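Local coordinates for protein probable oxidoreductase (Pseudomonas aeruginosa, PDB 4B7C) that probably catalyses NADP-dependent oxidation or reduction, as a medium-chain dehydrogenase/reductase with a GroES-like N-terminal domain and a Rossmann-fold cofactor domain, at residues L291-M294 and A295-A299; M281-A284 and Q285-P288; R120-L123 and P124-L127; C247-I250 and S251-N254; P66-G69 and I70-M74. One frame throughout, in Å; residues are numbered along the deposited sequence.

Contact 1: residues L291-M294 and A295-A299; sequences LKEM and ATWLA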
# COMPACT_ATOMS: atom_id res chain seq x y z
N LEU B 291 22.52 9.76 -12.13
CA LEU B 291 22.84 10.22 -13.48
C LEU B 291 24.14 9.59 -13.98
O LEU B 291 24.23 9.16 -15.13
CB LEU B 291 22.95 11.74 -13.54
CG LEU B 291 21.60 12.47 -13.37
CD1 LEU B 291 21.75 13.98 -13.25
CD2 LEU B 291 20.61 12.14 -14.49
N LYS B 292 25.14 9.53 -13.11
CA LYS B 292 26.44 8.96 -13.46
C LYS B 292 26.29 7.50 -13.87
O LYS B 292 26.85 7.08 -14.87
CB LYS B 292 27.43 9.09 -12.29
CG LYS B 292 28.86 8.65 -12.60
CD LYS B 292 29.74 8.65 -11.35
CE LYS B 292 31.05 7.91 -11.58
NZ LYS B 292 31.76 7.60 -10.31
N GLU B 293 25.56 6.72 -13.08
CA GLU B 293 25.37 5.30 -13.40
C GLU B 293 24.56 5.13 -14.69
O GLU B 293 24.93 4.33 -15.54
CB GLU B 293 24.72 4.52 -12.27
CG GLU B 293 24.57 3.05 -12.61
CD GLU B 293 24.38 2.15 -11.41
OE1 GLU B 293 23.46 2.41 -10.61
OE2 GLU B 293 25.12 1.16 -11.29
N MET B 294 23.48 5.89 -14.81
CA MET B 294 22.64 5.85 -16.02
C MET B 294 23.46 6.17 -17.27
O MET B 294 23.33 5.50 -18.29
CB MET B 294 21.48 6.85 -15.91
CG MET B 294 20.54 6.87 -17.11
SD MET B 294 19.58 5.33 -17.27
CE MET B 294 18.72 5.40 -15.70
N ALA B 295 24.31 7.19 -17.18
CA ALA B 295 25.19 7.59 -18.30
C ALA B 295 26.10 6.45 -18.76
O ALA B 295 26.31 6.27 -19.96
CB ALA B 295 26.02 8.82 -17.92
N THR B 296 26.65 5.68 -17.83
CA THR B 296 27.52 4.56 -18.18
C THR B 296 26.72 3.42 -18.84
O THR B 296 27.19 2.79 -19.79
CB THR B 296 28.32 4.02 -16.98
OG1 THR B 296 27.43 3.38 -16.06
CG2 THR B 296 29.04 5.16 -16.27
N TRP B 297 25.52 3.16 -18.35
CA TRP B 297 24.66 2.14 -18.96
C TRP B 297 24.35 2.50 -20.38
O TRP B 297 24.40 1.66 -21.28
CB TRP B 297 23.35 1.96 -18.19
CG TRP B 297 23.48 1.17 -16.89
CD1 TRP B 297 24.42 0.20 -16.57
CD2 TRP B 297 22.60 1.25 -15.73
NE1 TRP B 297 24.21 -0.30 -15.31
CE2 TRP B 297 23.13 0.27 -14.75
CE3 TRP B 297 21.48 2.00 -15.40
CZ2 TRP B 297 22.55 0.09 -13.51
CZ3 TRP B 297 20.91 1.80 -14.14
CH2 TRP B 297 21.43 0.86 -13.23
N LEU B 298 24.04 3.77 -20.61
CA LEU B 298 23.80 4.28 -21.95
C LEU B 298 25.04 4.14 -22.85
O LEU B 298 24.95 3.64 -23.96
CB LEU B 298 23.35 5.74 -21.92
CG LEU B 298 21.96 6.01 -21.36
CD1 LEU B 298 21.90 7.46 -20.92
CD2 LEU B 298 20.89 5.71 -22.40
N ALA B 299 26.18 4.60 -22.33
CA ALA B 299 27.45 4.58 -23.08
C ALA B 299 27.87 3.17 -23.48
O ALA B 299 28.38 2.96 -24.57
CB ALA B 299 28.56 5.22 -22.25

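Contact 2: residues M281-A284 and Q285-P288; sequences MDYA and QRFP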
# COMPACT_ATOMS: atom_id res chain seq x y z
N MET B 281 11.62 14.02 -7.11
CA MET B 281 12.30 15.16 -6.47
C MET B 281 12.78 14.88 -5.05
O MET B 281 13.70 15.52 -4.57
CB MET B 281 11.40 16.38 -6.47
CG MET B 281 10.38 16.41 -5.25
SD MET B 281 8.69 17.18 -5.37
CE MET B 281 9.07 18.89 -4.95
N ASP B 282 12.16 13.90 -4.39
CA ASP B 282 12.61 13.48 -3.06
C ASP B 282 14.03 12.93 -3.10
O ASP B 282 14.69 12.82 -2.06
CB ASP B 282 11.67 12.43 -2.44
CG ASP B 282 10.32 13.00 -2.05
OD1 ASP B 282 10.15 14.23 -2.07
OD2 ASP B 282 9.41 12.21 -1.72
N TYR B 283 14.49 12.55 -4.29
CA TYR B 283 15.82 11.95 -4.46
C TYR B 283 16.88 12.92 -5.03
O TYR B 283 17.97 12.49 -5.39
CB TYR B 283 15.72 10.70 -5.36
CG TYR B 283 14.97 9.56 -4.72
CD1 TYR B 283 13.58 9.49 -4.78
CD2 TYR B 283 15.64 8.56 -4.03
CE1 TYR B 283 12.88 8.45 -4.19
CE2 TYR B 283 14.94 7.52 -3.43
CZ TYR B 283 13.55 7.48 -3.51
OH TYR B 283 12.84 6.44 -2.95
N ALA B 284 16.55 14.21 -5.05
CA ALA B 284 17.41 15.24 -5.64
C ALA B 284 18.87 15.15 -5.21
O ALA B 284 19.76 15.29 -6.03
CB ALA B 284 16.87 16.65 -5.36
N GLN B 285 19.11 14.91 -3.93
CA GLN B 285 20.47 14.82 -3.40
C GLN B 285 21.28 13.67 -3.99
O GLN B 285 22.50 13.68 -3.92
CB GLN B 285 20.43 14.69 -1.88
CG GLN B 285 21.79 14.73 -1.17
CD GLN B 285 21.71 14.75 0.35
OE1 GLN B 285 20.70 15.15 0.95
NE2 GLN B 285 22.79 14.33 0.98
N ARG B 286 20.59 12.68 -4.52
CA ARG B 286 21.24 11.49 -5.07
C ARG B 286 21.29 11.50 -6.59
O ARG B 286 21.78 10.56 -7.19
CB ARG B 286 20.55 10.23 -4.55
CG ARG B 286 20.79 10.00 -3.06
CD ARG B 286 19.85 8.95 -2.49
NE ARG B 286 20.10 7.63 -3.06
CZ ARG B 286 19.44 6.50 -2.76
NH1 ARG B 286 18.45 6.50 -1.87
NH2 ARG B 286 19.77 5.36 -3.35
N PHE B 287 20.81 12.58 -7.21
CA PHE B 287 20.83 12.69 -8.67
C PHE B 287 22.23 12.48 -9.30
O PHE B 287 22.34 11.73 -10.25
CB PHE B 287 20.26 14.03 -9.15
CG PHE B 287 18.75 14.14 -9.05
CD1 PHE B 287 17.96 13.04 -8.70
CD2 PHE B 287 18.13 15.35 -9.33
CE1 PHE B 287 16.58 13.16 -8.63
CE2 PHE B 287 16.75 15.47 -9.27
CZ PHE B 287 15.97 14.38 -8.91
N PRO B 288 23.28 13.10 -8.75
CA PRO B 288 24.59 12.91 -9.37
C PRO B 288 25.04 11.46 -9.52
O PRO B 288 25.52 11.09 -10.59
CB PRO B 288 25.54 13.68 -8.44
CG PRO B 288 24.68 14.74 -7.84
CD PRO B 288 23.35 14.05 -7.62
O HOH W 1 17.29 14.50 -1.84

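Contact 3: residues R120-L123 and P124-L127; sequences RAPL and PRYL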
# COMPACT_ATOMS: atom_id res chain seq x y z
N ARG B 120 28.17 15.37 -23.28
CA ARG B 120 28.06 13.97 -22.83
C ARG B 120 26.83 13.24 -23.34
O ARG B 120 26.76 12.01 -23.31
CB ARG B 120 28.12 13.90 -21.30
CG ARG B 120 29.52 14.21 -20.73
CD ARG B 120 29.95 13.30 -19.58
NE ARG B 120 30.76 13.96 -18.56
CZ ARG B 120 32.06 13.73 -18.36
NH1 ARG B 120 32.73 12.85 -19.12
NH2 ARG B 120 32.70 14.38 -17.40
N ALA B 121 25.86 14.00 -23.82
CA ALA B 121 24.64 13.41 -24.31
C ALA B 121 23.90 14.48 -25.04
O ALA B 121 24.06 15.65 -24.73
CB ALA B 121 23.79 12.88 -23.16
N PRO B 122 23.05 14.09 -25.99
CA PRO B 122 22.22 15.10 -26.62
C PRO B 122 21.29 15.80 -25.61
O PRO B 122 20.83 15.17 -24.65
CB PRO B 122 21.39 14.31 -27.63
CG PRO B 122 21.90 12.92 -27.62
CD PRO B 122 22.75 12.72 -26.43
N LEU B 123 21.07 17.09 -25.82
CA LEU B 123 20.31 17.93 -24.90
C LEU B 123 18.95 17.34 -24.52
O LEU B 123 18.62 17.32 -23.35
CB LEU B 123 20.12 19.34 -25.45
CG LEU B 123 21.19 20.37 -25.11
CD1 LEU B 123 20.70 21.75 -25.52
CD2 LEU B 123 21.45 20.38 -23.60
N PRO B 124 18.17 16.85 -25.51
CA PRO B 124 16.86 16.32 -25.18
C PRO B 124 16.90 15.10 -24.27
O PRO B 124 15.92 14.84 -23.58
CB PRO B 124 16.29 15.90 -26.54
CG PRO B 124 17.05 16.69 -27.53
CD PRO B 124 18.43 16.79 -26.96
N ARG B 125 18.02 14.39 -24.26
CA ARG B 125 18.17 13.21 -23.41
C ARG B 125 18.20 13.57 -21.91
O ARG B 125 17.92 12.73 -21.05
CB ARG B 125 19.41 12.40 -23.78
CG ARG B 125 19.45 11.07 -23.04
CD ARG B 125 19.91 9.92 -23.90
NE ARG B 125 19.23 9.86 -25.19
CZ ARG B 125 19.81 9.49 -26.33
NH1 ARG B 125 21.10 9.16 -26.39
NH2 ARG B 125 19.09 9.48 -27.44
N TYR B 126 18.53 14.81 -21.61
CA TYR B 126 18.47 15.32 -20.24
C TYR B 126 17.03 15.59 -19.79
O TYR B 126 16.79 16.08 -18.69
CB TYR B 126 19.33 16.58 -20.08
CG TYR B 126 20.80 16.25 -20.06
CD1 TYR B 126 21.37 15.62 -18.97
CD2 TYR B 126 21.60 16.56 -21.14
CE1 TYR B 126 22.72 15.31 -18.95
CE2 TYR B 126 22.95 16.27 -21.13
CZ TYR B 126 23.51 15.63 -20.05
OH TYR B 126 24.87 15.37 -20.06
N LEU B 127 16.07 15.27 -20.67
CA LEU B 127 14.65 15.28 -20.32
C LEU B 127 14.07 13.88 -20.30
O LEU B 127 12.89 13.71 -20.01
CB LEU B 127 13.86 16.12 -21.31
CG LEU B 127 14.18 17.59 -21.32
CD1 LEU B 127 13.32 18.25 -22.40
CD2 LEU B 127 13.93 18.18 -19.95

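Contact 4: residues C247-I250 and S251-N254; sequences CGAI and SQYN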
# COMPACT_ATOMS: atom_id res chain seq x y z
N CYS B 247 4.08 5.33 -9.24
CA CYS B 247 4.73 6.52 -9.81
C CYS B 247 3.76 7.44 -10.51
O CYS B 247 4.06 8.62 -10.70
CB CYS B 247 5.78 6.10 -10.83
SG CYS B 247 7.20 5.34 -10.05
N GLY B 248 2.60 6.92 -10.88
CA GLY B 248 1.56 7.72 -11.49
C GLY B 248 0.32 6.89 -11.79
O GLY B 248 0.28 5.69 -11.51
N ALA B 249 -0.69 7.55 -12.37
CA ALA B 249 -1.94 6.90 -12.81
C ALA B 249 -2.55 7.56 -14.07
O ALA B 249 -3.55 8.29 -14.03
CB ALA B 249 -2.95 6.90 -11.67
N ILE B 250 -1.96 7.24 -15.22
CA ILE B 250 -2.30 7.92 -16.48
C ILE B 250 -3.74 7.63 -16.93
O ILE B 250 -4.41 8.50 -17.50
CB ILE B 250 -1.37 7.45 -17.64
CG1 ILE B 250 0.07 7.91 -17.44
CG2 ILE B 250 -1.85 7.99 -18.98
CD1 ILE B 250 1.11 7.12 -18.22
N SER B 251 -4.19 6.41 -16.67
CA SER B 251 -5.53 5.96 -17.05
C SER B 251 -6.63 6.71 -16.30
O SER B 251 -7.81 6.56 -16.62
CB SER B 251 -5.66 4.45 -16.84
OG SER B 251 -5.62 4.13 -15.46
N GLN B 252 -6.22 7.48 -15.29
CA GLN B 252 -7.07 8.33 -14.46
C GLN B 252 -7.01 9.81 -14.81
O GLN B 252 -7.86 10.56 -14.34
CB GLN B 252 -6.65 8.13 -12.99
CG GLN B 252 -6.67 6.66 -12.60
CD GLN B 252 -8.03 6.00 -12.80
OE1 GLN B 252 -9.06 6.59 -12.47
NE2 GLN B 252 -8.03 4.80 -13.35
N TYR B 253 -6.04 10.26 -15.61
CA TYR B 253 -5.77 11.72 -15.69
C TYR B 253 -6.93 12.50 -16.35
O TYR B 253 -7.41 13.52 -15.81
CB TYR B 253 -4.43 12.08 -16.38
CG TYR B 253 -3.19 12.07 -15.48
CD1 TYR B 253 -3.12 12.87 -14.34
CD2 TYR B 253 -2.08 11.27 -15.77
CE1 TYR B 253 -2.00 12.85 -13.51
CE2 TYR B 253 -0.96 11.24 -14.94
CZ TYR B 253 -0.93 12.03 -13.82
OH TYR B 253 0.18 11.99 -13.00
N ASN B 254 -7.39 12.01 -17.50
CA ASN B 254 -8.46 12.67 -18.25
C ASN B 254 -9.83 12.05 -17.99
O ASN B 254 -10.79 12.30 -18.73
CB ASN B 254 -8.16 12.60 -19.75
CG ASN B 254 -6.96 13.44 -20.13
OD1 ASN B 254 -7.00 14.67 -20.06
ND2 ASN B 254 -5.89 12.78 -20.55

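Contact 5: residues P66-G69 and I70-M74; sequences PPVG and IGEVM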
# COMPACT_ATOMS: atom_id res chain seq x y z
N PRO B 66 1.75 22.26 -6.06
CA PRO B 66 0.53 23.05 -6.23
C PRO B 66 0.04 23.10 -7.68
O PRO B 66 0.84 23.09 -8.60
CB PRO B 66 0.95 24.44 -5.75
CG PRO B 66 2.13 24.23 -4.88
CD PRO B 66 2.85 23.05 -5.47
N PRO B 67 -1.29 23.19 -7.87
CA PRO B 67 -1.79 23.33 -9.24
C PRO B 67 -1.26 24.59 -9.90
O PRO B 67 -0.95 25.57 -9.23
CB PRO B 67 -3.31 23.44 -9.07
CG PRO B 67 -3.62 23.18 -7.64
CD PRO B 67 -2.35 23.28 -6.85
N VAL B 68 -1.18 24.56 -11.23
CA VAL B 68 -0.89 25.78 -11.99
C VAL B 68 -2.05 26.76 -11.82
O VAL B 68 -3.21 26.38 -11.96
CB VAL B 68 -0.66 25.46 -13.48
CG1 VAL B 68 -0.54 26.75 -14.28
CG2 VAL B 68 0.58 24.59 -13.64
N GLY B 69 -1.74 28.00 -11.50
CA GLY B 69 -2.76 29.03 -11.29
C GLY B 69 -3.34 29.48 -12.61
O GLY B 69 -2.67 29.42 -13.65
N ILE B 70 -4.59 29.92 -12.59
CA ILE B 70 -5.21 30.52 -13.78
C ILE B 70 -4.46 31.79 -14.13
O ILE B 70 -4.20 32.62 -13.27
CB ILE B 70 -6.70 30.85 -13.55
CG1 ILE B 70 -7.49 29.56 -13.29
CG2 ILE B 70 -7.28 31.60 -14.74
CD1 ILE B 70 -7.55 28.62 -14.48
N GLY B 71 -4.11 31.93 -15.41
CA GLY B 71 -3.34 33.09 -15.88
C GLY B 71 -1.82 32.94 -15.71
O GLY B 71 -1.06 33.78 -16.18
N GLU B 72 -1.39 31.88 -15.05
CA GLU B 72 0.04 31.59 -14.88
C GLU B 72 0.57 30.83 -16.09
O GLU B 72 -0.14 30.06 -16.72
CB GLU B 72 0.32 30.73 -13.65
CG GLU B 72 0.37 31.48 -12.32
CD GLU B 72 0.69 30.57 -11.14
OE1 GLU B 72 0.88 29.33 -11.32
OE2 GLU B 72 0.76 31.11 -10.01
N VAL B 73 1.86 31.04 -16.38
CA VAL B 73 2.53 30.26 -17.41
C VAL B 73 2.45 28.78 -17.05
O VAL B 73 2.73 28.39 -15.92
CB VAL B 73 4.00 30.67 -17.56
CG1 VAL B 73 4.69 29.81 -18.62
CG2 VAL B 73 4.08 32.14 -17.92
N MET B 74 2.07 27.97 -18.02
CA MET B 74 1.93 26.54 -17.79
C MET B 74 3.26 25.92 -17.33
O MET B 74 4.33 26.23 -17.86
CB MET B 74 1.43 25.83 -19.04
CG MET B 74 1.27 24.32 -18.89
SD MET B 74 0.25 23.81 -17.51
CE MET B 74 0.53 22.05 -17.63
O HOH W 2 1.52 27.02 -9.32

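Contact 1: residues L291-M294 and A295-A299
Ala295, Thr296, Trp297 and Leu298 each give their backbone N-H to the carbonyl oxygen four residues back, from Leu291 to Met294. This is the regular bonding of an alpha-helix, here the last turns of helix 287-299. The Trp297 N bond to Glu293 O measures 3.1 Å. Glu293 O takes a second bond at 2.7 Å from Thr296 OG1. The Thr296 hydroxyl sits between its own backbone N and carbonyl carbon (chi1 69°), which turns it back toward the preceding helical turn. Two donors therefore grip one carbonyl oxygen.

The side chain of Glu293 lies over one face of the Trp297 indole. Its CG is 3.7 Å from the centroid of the six-membered ring of Trp297, a CH-pi contact near the ring normal. Beyond CG the chain runs on extended, and the carboxylate is only 12° from parallel to the ring. Its OE1 is hydrogen-bonded to Tyr138 of helix 132-145, which ties the end of the side chain to a neighbouring helix. Met294 is buried against Ile169 and Val165 of helix 161-172. Met294 bends at chi2 and chi3, and its SD comes within 4.3 Å of Trp297 CE3. One turn along the helix, Met294 CG meets Leu298 CD1 at 4.1 Å.

Contact 2: residues M281-A284 and Q285-P288
Phe287 turns its ring back against the backbone of Ala284. Ala284 CA stands over the centre of one face, 3.5 Å from the centroid of the Phe287 ring and almost on the ring normal. This is a close CH-pi contact. Phe287 CG lies anti to its own carbonyl carbon (chi1 -74°), which carries the ring back along the chain. Ala284 CB reaches Phe287 CE2 at 4.1 Å, and Tyr283 CB packs on Phe287 CE1 at 4.2 Å.

Tyr283 and Arg286 run side by side and point the same way. Arg286 bends at chi3 (65°), and its NH1 comes to the edge of the Tyr283 ring, 4.0 Å from Tyr283 CE2. The ring and guanidinium planes are 62° apart, so the two groups do not stack flat. Tyr283 OH is hydrogen-bonded to Asp143 of helix 132-145, and the Tyr283 ring stacks with Phe139.

The backbone here is a 3-10 segment that leads into helix 287-299 of the Rossmann-like half. Arg286 N donates to Tyr283 O at 2.8 Å, and Phe287 N to Ala284 O at 3.1 Å. A water bridges the start of the turn: it donates to Asp282 O and accepts from Gln285 N at 2.8 Å. The Asp282 side chain faces the dimer partner, forming a salt bridge with Arg272 of the second subunit.

Contact 3: residues R120-L123 and P124-L127
Pro122 O accepts the backbone N-H of Arg125 at 2.9 Å, the shortest hydrogen bond between residues 120-123 and 124-127. The N-H points only roughly at the oxygen, with an angle of 138°. One residue on, Leu123 O takes the N-H of Tyr126 at 3.1 Å.

These i to i+3 bonds belong to a short 3-10 turn. It lies in the connection from strand 114-116 to helix 132-145, which leads from the GroES-like half toward the Rossmann-like half. Pro124 stands early in the turn. Its CD meets Pro122 CB at 3.9 Å, while its spacing from Leu123 CB is fixed by the peptide bond between Leu123 and Pro124. Leu123 itself packs outside the turn on Tyr47 and Tyr95.

Arg125 folds back beside Pro122, both side chains pointing the same way. Its CG is anti to the backbone N (chi1 -171°), and bends at chi2 and chi3 bring the guanidinium over the proline. Pro122 CG and CD lie on one guanidinium face, with Arg125 NH1 3.9 Å from Pro122 CD. Arg125 NH2 forms a salt bridge with Glu307 OE1.

Tyr126 also reaches back along the loop. Its CE2 touches Ala121 CB at 4.0 Å, and its hydroxyl passes Arg120 CB at 3.8 Å. The buried Tyr126 ring also packs on Val79, and its OH is hydrogen-bonded to Asp117 O.

Contact 4: residues C247-I250 and S251-N254
The Tyr253 ring has Ala249 O over one face, 3.7 Å above the plane and offset toward the rim. Ile250 CA approaches the same ring obliquely, 3.4 Å from Tyr253 CD2. Further out, Ile250 CG1 meets Tyr253 CE2 at 4.3 Å. The ring thus lies back along the backbone of residues 249-250. It also packs on Ala53 and Arg55 of helix 53-58.

Two backbone bonds close the turn. Gln252 N donates to Ala249 O at 3.1 Å, and Tyr253 N to Ile250 O at the same length with a nearly straight N-H (172°). These are consecutive i to i+3 bonds in the loop that follows strand 242-246 of the Rossmann sheet.

Ala249 CB packs against Gln252 CG at 3.8 Å, and also meets Leu266 of the second subunit. Gln252 bends at chi2 (-58°), which brings its amide back beside Ser251. There Gln252 NE2 donates to Ser251 OG at 3.3 Å, tilted from the amide plane. Gln252 OE1 accepts from Arg260 N, and Ser251 OG is also hydrogen-bonded to Val226 O.

Both ends of the Gln252 amide are therefore engaged, which should limit its rotation. Val226 ties the turn to the loop after strand 219-224, and Arg260 to a later part of its own loop, while Ala249 brings an apolar methyl to the subunit interface.

Contact 5: residues P66-G69 and I70-M74
Gly69 N donates to the Glu72 carboxylate at OE1, 2.9 Å away and nearly straight (161°). The N-H meets OE1 from above the carboxylate plane. In the reverse sense, Glu72 N donates to Gly69 O at 3.1 Å. Gly69 and Glu72 thus grip each other twice, once through a side chain and once through backbone alone. A water adds to this: it donates to Glu72 OE1 at 3.1 Å and to Pro67 O at 2.9 Å. Glu72 OE1 therefore accepts two bonds, which would be expected to favour its charged form.

The backbone bond closes a type II beta turn from Gly69 to Glu72, in the loop between helix 53-58 and strand 77-85 of the GroES-like domain. Gly71 takes the third position with a positive phi (85°). Glu72 CG is anti to its carbonyl carbon (chi1 -81°), and the extended chain beyond it carries OE1 back to Gly69 N.

Val68 packs beside the turn. Its CG1 lies 4.1 Å from Glu72 CB and 4.0 Å from Val73 O. On its other branch, Val68 CG2 meets Met74 SD at 4.0 Å, the two side chains crossing at about a right angle. Met74 is buried, with Met54 and Met58 of helix 53-58 against it.

How the contacts relate
From the N terminus, contact 5 comes first and closes a turn between helix 53-58 and strand 77-85 of the GroES-like domain. Contact 3 follows in the connection to helix 132-145. Contact 4 closes a turn at the start of the loop after strand 242-246 of the Rossmann sheet. Contact 2 turns the chain into helix 287-299, and contact 1 lies further along that helix. All five are local and in series; none nests or crosses. Contacts 1 and 3 come near each other without touching, with nearest atoms about 4 Å apart. Helix 132-145 borders contacts 1, 2 and 4. Contacts 2 and 4 also reach the second subunit.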